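Side-chain contacts in serine-rich secreted cell wall anchored (LPXTG-motif ) protein (Lactobacillus reuteri ATCC 53608, PDB 5NXK), which probably mediates adhesion of the bacterium to host gut surfaces, acting as a cell-wall-anchored adhesin built on a beta-solenoid: residues 59-64 with 72-77; 88-93 with 100-105; 111-116 with 122-127. One frame throughout, in Å; residues are numbered along the deposited sequence.

Contact 1: residues 59-64 with 72-77; sequences GGIILN and IDLTIE
Leu63 and Ile72 face each other at the point where the two backbones come nearest, their CA atoms 7.5 Å apart, and their side chains meet at a slant instead of end on. Three carbons of Leu63, CB, CD1 and CD2, meet Ile72. The two methyls lie against the CG2 branch of Ile72, CD2 of Leu63 at 3.9 Å and CD1 of Leu63 at 4.0 Å from that atom, so the isoleucine methyl faces the fork of the leucine. The other branch of Ile72 reaches back along the leucine stem, with Ile72 CD1 4.0 Å from Leu63 CB. This two-pronged fit follows from the Ile72 torsion: CG1 stands anti to the carbonyl carbon (chi1 -70°), which turns CG2 anti to the backbone N and offers both branches to Leu63.

One step further along, the grip is lighter. Leu74 enters by a single methyl, its CD2 lying 4.2 Å from Ile61 CG2 and 4.4 Å from Leu63 CD2, and so bridges the two inward residues of strand 61-63.

The strand axes run at 157° to each other and approach to 10.0 Å, a spacing spanned by side chains without a backbone hydrogen bond. Alternation supplies the partners: Ile61 and Leu63 point inward, as do Ile72 and Leu74, while Asp73 points away. The arrangement is that of the interior of a beta-solenoid, where strands of two different parallel sheets, joined by a loop, pack across the core. Ile36 and Ile43, from the preceding strands 34-36 and 41-46, continue the apolar filling on one side. Every touching group is a buried hydrocarbon and no hydrogen bond crosses between the two segments, so cohesion here rests on dispersion and exclusion of water.

Contact 2: residues 88-93 with 100-105; sequences GFVNMS and VTYKDV
Met92 lies over one methyl of Val100, and its side chain can be tracked along that methyl atom by atom. CB only sets the direction and makes no close contact with Val100. CG, anti to the carbonyl carbon (chi1 -59°), is the first atom to touch, 3.9 Å from Val100 CG2. SD of Met92 follows at 3.8 Å from the same methyl. The chain then bends at chi3 (74°), curling CE of Met92 back to Val100 CG2, again at 3.8 Å, and beside the Val100 backbone N. Three consecutive atoms thus lie against one side of a single methyl.

Roughly at right angles to the Met92 approach, Val100 CG2 also meets Val90 CG1 at 3.8 Å, the two valines passing each other in opposite senses. This is the interior of the beta-solenoid: strand 90-92 faces strand 100-102 from a different parallel sheet, the axes 10.1 Å apart at their closest and inclined at 152°. Beyond Tyr102 the chain turns a corner at Lys103 and Asp104 to enter the next face, while Met92 sits at the centre of an inverse gamma turn.

Tyr102 starts out neither toward nor away from the opposite strand, yet its hydroxyl end closes in. Val90 CG2 lies at the edge of the tyrosine ring, near its plane, 3.8 Å from Tyr102 OH. Phe89 flanks the same oxygen, its CB 3.9 Å from Tyr102 OH, with the phenyl ring meeting it obliquely. Ile76 of strand 71-77 and Leu81 of strand 79-83 touch both aromatic side chains.

Contact 3: residues 111-116 with 122-127; sequences TLVWSK and KTLNLV
The strands 113-115 and 122-127 run in opposite senses, as the CA pairs establish: Val113 faces Leu124 at 8.5 Å and Ser115 faces Lys122 at 6.9 Å, so the gap narrows toward the connecting loop. At the wider end one methyl pair makes the contact, Val113 CG2 with Leu124 CD2 at 4.3 Å. At the narrow end the aliphatic stem of Lys122 takes over. Its CG lies 3.9 Å from Ser115 CB and 3.5 Å from Lys116 O, and its CE is 3.9 Å from the same carbonyl oxygen.

This is again the inside of the solenoid, between two of its parallel sheets, here with a lysine among the inward residues, its stem doing the apolar packing. The Lys122 chain is bent at its second torsion (chi2 -59°), which folds the stem along Ser115 and Lys116 before the ammonium group leaves for strand 97-102 and the loop ahead of it. There NZ forms a salt bridge with Asp98 and hydrogen bonds with the carbonyl oxygens of Ser94 and Gly96, which probably compensates the charge of this buried lysine. Ser115 OG is likewise satisfied, by Tyr164 O of strand 163-164.

The three contacts come in series along the chain and repeat one theme: each pairs a strand of the short sheet containing 61-63, 90-92 and 113-115 with a strand of the long parallel sheet containing 71-77, 97-102 and 122-127. In both sheets these strands are immediate neighbours in that order. Centres of contacts 1 and 2 lie about 6 Å apart, those of contacts 2 and 3 about 5 Å, and those of contacts 1 and 3 about 9 Å, the progression expected of successive solenoid coils. Probable backbone hydrogen bonds, Ile61 N to Phe89 O and Val100 N to Thr123 O, join adjacent levels, so the three contacts form a continuous run of the solenoid core of this adhesin.

Contact 1: residues 59-64 with 72-77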
loop_
_atom_site.group_PDB
_atom_site.type_symbol
_atom_site.label_atom_id
_atom_site.label_comp_id
_atom_site.label_asym_id
_atom_site.label_seq_id
_atom_site.Cartn_x
_atom_site.Cartn_y
_atom_site.Cartn_z
ATOM N N GLY A 59 -15.307 5.679 -2.872
ATOM C CA GLY A 59 -14.303 4.678 -3.193
ATOM C C GLY A 59 -14.330 4.243 -4.651
ATOM O O GLY A 59 -15.137 4.734 -5.437
ATOM N N GLY A 60 -13.421 3.344 -5.021
ATOM C CA GLY A 60 -13.386 2.782 -6.365
ATOM C C GLY A 60 -13.922 1.364 -6.327
ATOM O O GLY A 60 -15.072 1.091 -6.686
ATOM N N ILE A 61 -13.071 0.445 -5.900
ATOM C CA ILE A 61 -13.511 -0.911 -5.605
ATOM C C ILE A 61 -13.487 -1.120 -4.097
ATOM O O ILE A 61 -12.471 -0.872 -3.452
ATOM C CB ILE A 61 -12.626 -1.952 -6.303
ATOM C CG1 ILE A 61 -12.746 -1.794 -7.815
ATOM C CG2 ILE A 61 -12.994 -3.367 -5.854
ATOM C CD1 ILE A 61 -11.833 -2.693 -8.605
ATOM N N ILE A 62 -14.608 -1.565 -3.538
ATOM C CA ILE A 62 -14.686 -1.863 -2.123
ATOM C C ILE A 62 -14.864 -3.358 -1.884
ATOM O O ILE A 62 -15.871 -3.928 -2.273
ATOM C CB ILE A 62 -15.850 -1.124 -1.455
ATOM C CG1 ILE A 62 -15.813 0.370 -1.808
ATOM C CG2 ILE A 62 -15.850 -1.389 0.055
ATOM C CD1 ILE A 62 -16.928 1.178 -1.188
ATOM N N LEU A 63 -13.882 -3.975 -1.238
ATOM C CA LEU A 63 -13.961 -5.371 -0.813
ATOM C C LEU A 63 -14.666 -5.351 0.531
ATOM O O LEU A 63 -14.236 -4.647 1.448
ATOM C CB LEU A 63 -12.568 -5.996 -0.699
ATOM C CG LEU A 63 -11.636 -5.806 -1.909
ATOM C CD1 LEU A 63 -10.302 -6.535 -1.710
ATOM C CD2 LEU A 63 -12.300 -6.242 -3.208
ATOM N N ASN A 64 -15.770 -6.074 0.656
ATOM C CA ASN A 64 -16.582 -5.935 1.859
ATOM C C ASN A 64 -17.321 -7.206 2.278
ATOM O O ASN A 64 -18.481 -7.139 2.684
ATOM C CB ASN A 64 -17.576 -4.782 1.658
ATOM C CG ASN A 64 -17.956 -4.097 2.963
ATOM O OD1 ASN A 64 -17.506 -4.481 4.045
ATOM N ND2 ASN A 64 -18.768 -3.051 2.859
ATOM N N ILE A 72 -10.943 -12.750 -0.550
ATOM C CA ILE A 72 -10.895 -12.130 -1.882
ATOM C C ILE A 72 -9.474 -11.889 -2.335
ATOM O O ILE A 72 -8.697 -11.229 -1.648
ATOM C CB ILE A 72 -11.643 -10.783 -1.942
ATOM C CG1 ILE A 72 -13.152 -10.988 -1.835
ATOM C CG2 ILE A 72 -11.369 -10.062 -3.264
ATOM C CD1 ILE A 72 -13.889 -9.704 -1.513
ATOM N N ASP A 73 -9.144 -12.436 -3.492
ATOM C CA ASP A 73 -7.871 -12.178 -4.132
ATOM C C ASP A 73 -8.151 -11.353 -5.396
ATOM O O ASP A 73 -8.830 -11.829 -6.306
ATOM C CB ASP A 73 -7.163 -13.490 -4.460
ATOM C CG ASP A 73 -5.661 -13.323 -4.582
ATOM O OD1 ASP A 73 -5.201 -12.753 -5.596
ATOM O OD2 ASP A 73 -4.938 -13.770 -3.662
ATOM N N LEU A 74 -7.703 -10.097 -5.412
ATOM C CA LEU A 74 -7.941 -9.187 -6.542
ATOM C C LEU A 74 -6.620 -8.818 -7.184
ATOM O O LEU A 74 -5.746 -8.281 -6.514
ATOM C CB LEU A 74 -8.669 -7.921 -6.085
ATOM C CG LEU A 74 -8.834 -6.804 -7.125
ATOM C CD1 LEU A 74 -9.678 -7.259 -8.319
ATOM C CD2 LEU A 74 -9.448 -5.574 -6.481
ATOM N N THR A 75 -6.459 -9.124 -8.464
ATOM C CA THR A 75 -5.263 -8.743 -9.208
ATOM C C THR A 75 -5.605 -7.736 -10.311
ATOM O O THR A 75 -6.567 -7.932 -11.047
ATOM C CB THR A 75 -4.589 -10.002 -9.803
ATOM O OG1 THR A 75 -4.153 -10.847 -8.730
ATOM C CG2 THR A 75 -3.394 -9.649 -10.635
ATOM N N ILE A 76 -4.847 -6.645 -10.399
ATOM C CA ILE A 76 -4.970 -5.704 -11.505
ATOM C C ILE A 76 -3.631 -5.622 -12.235
ATOM O O ILE A 76 -2.589 -5.418 -11.596
ATOM C CB ILE A 76 -5.398 -4.307 -11.026
ATOM C CG1 ILE A 76 -6.711 -4.398 -10.235
ATOM C CG2 ILE A 76 -5.535 -3.362 -12.211
ATOM C CD1 ILE A 76 -7.248 -3.061 -9.744
ATOM N N GLU A 77 -3.640 -5.843 -13.547
ATOM C CA GLU A 77 -2.406 -5.856 -14.338
ATOM C C GLU A 77 -2.459 -4.816 -15.434
ATOM O O GLU A 77 -3.514 -4.621 -16.050
ATOM C CB GLU A 77 -2.168 -7.206 -14.994
ATOM C CG GLU A 77 -2.428 -8.416 -14.146
ATOM C CD GLU A 77 -2.039 -9.703 -14.872
ATOM O OE1 GLU A 77 -1.887 -10.755 -14.211
ATOM O OE2 GLU A 77 -1.905 -9.657 -16.116
#

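Contact 2: residues 88-93 with 100-105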
loop_
_atom_site.group_PDB
_atom_site.type_symbol
_atom_site.label_atom_id
_atom_site.label_comp_id
_atom_site.label_asym_id
_atom_site.label_seq_id
_atom_site.Cartn_x
_atom_site.Cartn_y
_atom_site.Cartn_z
ATOM N N GLY A 88 -8.955 4.975 -0.921
ATOM C CA GLY A 88 -8.145 4.284 -1.912
ATOM C C GLY A 88 -8.898 3.870 -3.154
ATOM O O GLY A 88 -10.131 3.927 -3.179
ATOM N N PHE A 89 -8.158 3.479 -4.194
ATOM C CA PHE A 89 -8.772 2.860 -5.355
ATOM C C PHE A 89 -9.392 1.560 -4.931
ATOM O O PHE A 89 -10.529 1.256 -5.299
ATOM C CB PHE A 89 -7.776 2.600 -6.487
ATOM C CG PHE A 89 -8.432 2.064 -7.737
ATOM C CD1 PHE A 89 -9.077 2.930 -8.626
ATOM C CD2 PHE A 89 -8.434 0.706 -8.015
ATOM C CE1 PHE A 89 -9.709 2.438 -9.775
ATOM C CE2 PHE A 89 -9.058 0.209 -9.160
ATOM C CZ PHE A 89 -9.695 1.073 -10.040
ATOM N N VAL A 90 -8.627 0.775 -4.176
ATOM C CA VAL A 90 -9.189 -0.387 -3.497
ATOM C C VAL A 90 -9.253 -0.154 -1.992
ATOM O O VAL A 90 -8.282 0.285 -1.342
ATOM C CB VAL A 90 -8.404 -1.678 -3.749
ATOM C CG1 VAL A 90 -9.204 -2.865 -3.201
ATOM C CG2 VAL A 90 -8.144 -1.860 -5.238
ATOM N N ASN A 91 -10.432 -0.458 -1.466
ATOM C CA ASN A 91 -10.749 -0.357 -0.056
ATOM C C ASN A 91 -10.957 -1.774 0.431
ATOM O O ASN A 91 -11.959 -2.398 0.118
ATOM C CB ASN A 91 -12.000 0.509 0.154
ATOM C CG ASN A 91 -12.501 0.504 1.593
ATOM O OD1 ASN A 91 -12.039 -0.271 2.430
ATOM N ND2 ASN A 91 -13.462 1.383 1.884
ATOM N N MET A 92 -9.997 -2.261 1.206
ATOM C CA MET A 92 -9.932 -3.644 1.660
ATOM C C MET A 92 -10.692 -3.733 2.966
ATOM O O MET A 92 -10.099 -3.722 4.047
ATOM C CB MET A 92 -8.465 -4.058 1.835
ATOM C CG MET A 92 -7.667 -3.927 0.530
ATOM S SD MET A 92 -5.871 -4.190 0.697
ATOM C CE MET A 92 -5.850 -5.961 0.898
ATOM N N SER A 93 -12.016 -3.790 2.863
ATOM C CA SER A 93 -12.868 -3.707 4.042
ATOM C C SER A 93 -13.585 -5.012 4.404
ATOM O O SER A 93 -14.565 -4.985 5.144
ATOM C CB SER A 93 -13.910 -2.596 3.840
ATOM O OG SER A 93 -13.383 -1.327 4.190
ATOM N N VAL A 100 -4.608 -7.869 -2.429
ATOM C CA VAL A 100 -4.615 -7.071 -3.648
ATOM C C VAL A 100 -3.225 -7.141 -4.278
ATOM O O VAL A 100 -2.187 -6.996 -3.597
ATOM C CB VAL A 100 -4.992 -5.591 -3.375
ATOM C CG1 VAL A 100 -4.850 -4.756 -4.645
ATOM C CG2 VAL A 100 -6.414 -5.482 -2.790
ATOM N N THR A 101 -3.194 -7.380 -5.578
ATOM C CA THR A 101 -1.945 -7.436 -6.311
ATOM C C THR A 101 -1.981 -6.444 -7.456
ATOM O O THR A 101 -2.892 -6.480 -8.283
ATOM C CB THR A 101 -1.686 -8.855 -6.846
ATOM O OG1 THR A 101 -1.561 -9.744 -5.740
ATOM C CG2 THR A 101 -0.404 -8.909 -7.683
ATOM N N TYR A 102 -1.010 -5.538 -7.478
ATOM C CA TYR A 102 -0.821 -4.623 -8.598
ATOM C C TYR A 102 0.373 -5.094 -9.400
ATOM O O TYR A 102 1.481 -5.162 -8.876
ATOM C CB TYR A 102 -0.564 -3.190 -8.128
ATOM C CG TYR A 102 -1.761 -2.392 -7.655
ATOM C CD1 TYR A 102 -3.051 -2.911 -7.689
ATOM C CD2 TYR A 102 -1.586 -1.099 -7.167
ATOM C CE1 TYR A 102 -4.144 -2.147 -7.258
ATOM C CE2 TYR A 102 -2.654 -0.340 -6.734
ATOM C CZ TYR A 102 -3.931 -0.870 -6.781
ATOM O OH TYR A 102 -4.977 -0.100 -6.338
ATOM N N LYS A 103 0.168 -5.422 -10.665
ATOM C CA LYS A 103 1.281 -5.823 -11.508
ATOM C C LYS A 103 1.392 -4.899 -12.723
ATOM O O LYS A 103 0.420 -4.725 -13.461
ATOM C CB LYS A 103 1.128 -7.274 -11.934
ATOM C CG LYS A 103 2.186 -7.733 -12.931
ATOM C CD LYS A 103 1.971 -9.198 -13.322
ATOM C CE LYS A 103 3.055 -9.704 -14.285
ATOM N NZ LYS A 103 3.007 -11.201 -14.398
ATOM N N ASP A 104 2.553 -4.269 -12.901
ATOM C CA ASP A 104 2.744 -3.294 -13.979
ATOM C C ASP A 104 1.652 -2.231 -13.948
ATOM O O ASP A 104 1.065 -1.875 -14.961
ATOM C CB ASP A 104 2.791 -3.997 -15.340
ATOM C CG ASP A 104 3.982 -4.944 -15.455
ATOM O OD1 ASP A 104 5.076 -4.578 -14.978
ATOM O OD2 ASP A 104 3.832 -6.055 -16.000
ATOM N N VAL A 105 1.414 -1.706 -12.758
ATOM C CA VAL A 105 0.385 -0.709 -12.554
ATOM C C VAL A 105 1.014 0.663 -12.340
ATOM O O VAL A 105 2.082 0.778 -11.738
ATOM C CB VAL A 105 -0.498 -1.089 -11.349
ATOM C CG1 VAL A 105 -1.229 0.123 -10.779
ATOM C CG2 VAL A 105 -1.473 -2.202 -11.738
#

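Contact 3: residues 111-116 with 122-127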
loop_
_atom_site.group_PDB
_atom_site.type_symbol
_atom_site.label_atom_id
_atom_site.label_comp_id
_atom_site.label_asym_id
_atom_site.label_seq_id
_atom_site.Cartn_x
_atom_site.Cartn_y
_atom_site.Cartn_z
ATOM N N THR A 111 -4.683 8.916 -0.930
ATOM C CA THR A 111 -4.485 7.571 -0.386
ATOM C C THR A 111 -4.854 6.582 -1.483
ATOM O O THR A 111 -5.974 6.621 -1.978
ATOM C CB THR A 111 -5.327 7.356 0.857
ATOM O OG1 THR A 111 -4.911 8.302 1.856
ATOM C CG2 THR A 111 -5.174 5.913 1.392
ATOM N N LEU A 112 -3.926 5.714 -1.881
ATOM C CA LEU A 112 -4.151 4.859 -3.059
ATOM C C LEU A 112 -4.787 3.512 -2.733
ATOM O O LEU A 112 -5.502 2.934 -3.565
ATOM C CB LEU A 112 -2.853 4.612 -3.833
ATOM C CG LEU A 112 -2.123 5.761 -4.551
ATOM C CD1 LEU A 112 -1.783 6.921 -3.637
ATOM C CD2 LEU A 112 -0.862 5.212 -5.192
ATOM N N VAL A 113 -4.501 2.998 -1.545
ATOM C CA VAL A 113 -5.075 1.726 -1.080
ATOM C C VAL A 113 -5.340 1.855 0.405
ATOM O O VAL A 113 -4.504 2.388 1.139
ATOM C CB VAL A 113 -4.140 0.509 -1.323
ATOM C CG1 VAL A 113 -4.804 -0.786 -0.824
ATOM C CG2 VAL A 113 -3.791 0.388 -2.792
ATOM N N TRP A 114 -6.501 1.381 0.852
ATOM C CA TRP A 114 -6.842 1.519 2.264
ATOM C C TRP A 114 -7.405 0.182 2.755
ATOM O O TRP A 114 -7.885 -0.599 1.956
ATOM C CB TRP A 114 -7.842 2.668 2.461
ATOM C CG TRP A 114 -8.216 2.993 3.878
ATOM C CD1 TRP A 114 -7.649 3.946 4.683
ATOM C CD2 TRP A 114 -9.256 2.385 4.653
ATOM N NE1 TRP A 114 -8.258 3.950 5.923
ATOM C CE2 TRP A 114 -9.258 3.009 5.921
ATOM C CE3 TRP A 114 -10.183 1.369 4.403
ATOM C CZ2 TRP A 114 -10.147 2.643 6.932
ATOM C CZ3 TRP A 114 -11.072 1.015 5.404
ATOM C CH2 TRP A 114 -11.047 1.648 6.651
ATOM N N SER A 115 -7.338 -0.079 4.052
ATOM C CA SER A 115 -7.821 -1.350 4.589
ATOM C C SER A 115 -8.338 -1.208 6.002
ATOM O O SER A 115 -7.966 -0.275 6.722
ATOM C CB SER A 115 -6.694 -2.393 4.552
ATOM O OG SER A 115 -5.692 -2.068 5.504
ATOM N N LYS A 116 -9.211 -2.132 6.390
ATOM C CA LYS A 116 -9.592 -2.303 7.784
ATOM C C LYS A 116 -8.396 -2.857 8.551
ATOM O O LYS A 116 -7.714 -3.762 8.070
ATOM C CB LYS A 116 -10.774 -3.269 7.916
ATOM C CG LYS A 116 -12.160 -2.651 7.775
ATOM C CD LYS A 116 -13.212 -3.768 7.718
ATOM C CE LYS A 116 -14.628 -3.227 7.573
ATOM N NZ LYS A 116 -14.832 -1.943 8.283
ATOM N N LYS A 122 -4.688 -8.354 5.642
ATOM C CA LYS A 122 -4.717 -7.467 4.479
ATOM C C LYS A 122 -3.335 -7.351 3.842
ATOM O O LYS A 122 -2.381 -6.873 4.475
ATOM C CB LYS A 122 -5.222 -6.077 4.868
ATOM C CG LYS A 122 -6.484 -6.096 5.712
ATOM C CD LYS A 122 -7.617 -6.803 4.973
ATOM C CE LYS A 122 -8.977 -6.536 5.651
ATOM N NZ LYS A 122 -10.038 -7.418 5.078
ATOM N N THR A 123 -3.260 -7.763 2.583
ATOM C CA THR A 123 -2.008 -7.839 1.854
ATOM C C THR A 123 -2.065 -7.086 0.524
ATOM O O THR A 123 -2.999 -7.262 -0.262
ATOM C CB THR A 123 -1.631 -9.321 1.574
ATOM O OG1 THR A 123 -1.605 -10.052 2.811
ATOM C CG2 THR A 123 -0.270 -9.417 0.905
ATOM N N LEU A 124 -1.044 -6.273 0.268
ATOM C CA LEU A 124 -0.850 -5.642 -1.031
ATOM C C LEU A 124 0.443 -6.139 -1.650
ATOM O O LEU A 124 1.532 -5.922 -1.107
ATOM C CB LEU A 124 -0.818 -4.119 -0.905
ATOM C CG LEU A 124 -0.462 -3.334 -2.177
ATOM C CD1 LEU A 124 -1.559 -3.515 -3.240
ATOM C CD2 LEU A 124 -0.274 -1.856 -1.858
ATOM N N ASN A 125 0.333 -6.800 -2.796
ATOM C CA ASN A 125 1.522 -7.239 -3.511
ATOM C C ASN A 125 1.789 -6.280 -4.667
ATOM O O ASN A 125 0.866 -5.884 -5.383
ATOM C CB ASN A 125 1.360 -8.674 -4.020
ATOM C CG ASN A 125 1.175 -9.664 -2.897
ATOM O OD1 ASN A 125 1.978 -9.717 -1.969
ATOM N ND2 ASN A 125 0.106 -10.450 -2.962
ATOM N N LEU A 126 3.049 -5.884 -4.826
ATOM C CA LEU A 126 3.438 -4.949 -5.861
ATOM C C LEU A 126 4.421 -5.663 -6.774
ATOM O O LEU A 126 5.508 -6.057 -6.343
ATOM C CB LEU A 126 4.049 -3.673 -5.260
ATOM C CG LEU A 126 3.125 -2.912 -4.303
ATOM C CD1 LEU A 126 3.840 -1.704 -3.706
ATOM C CD2 LEU A 126 1.829 -2.491 -5.020
ATOM N N VAL A 127 4.041 -5.828 -8.041
ATOM C CA VAL A 127 4.747 -6.750 -8.934
ATOM C C VAL A 127 5.166 -6.042 -10.230
ATOM O O VAL A 127 4.507 -5.094 -10.673
ATOM C CB VAL A 127 3.859 -7.991 -9.271
ATOM C CG1 VAL A 127 4.648 -9.037 -10.057
ATOM C CG2 VAL A 127 3.291 -8.623 -7.999
#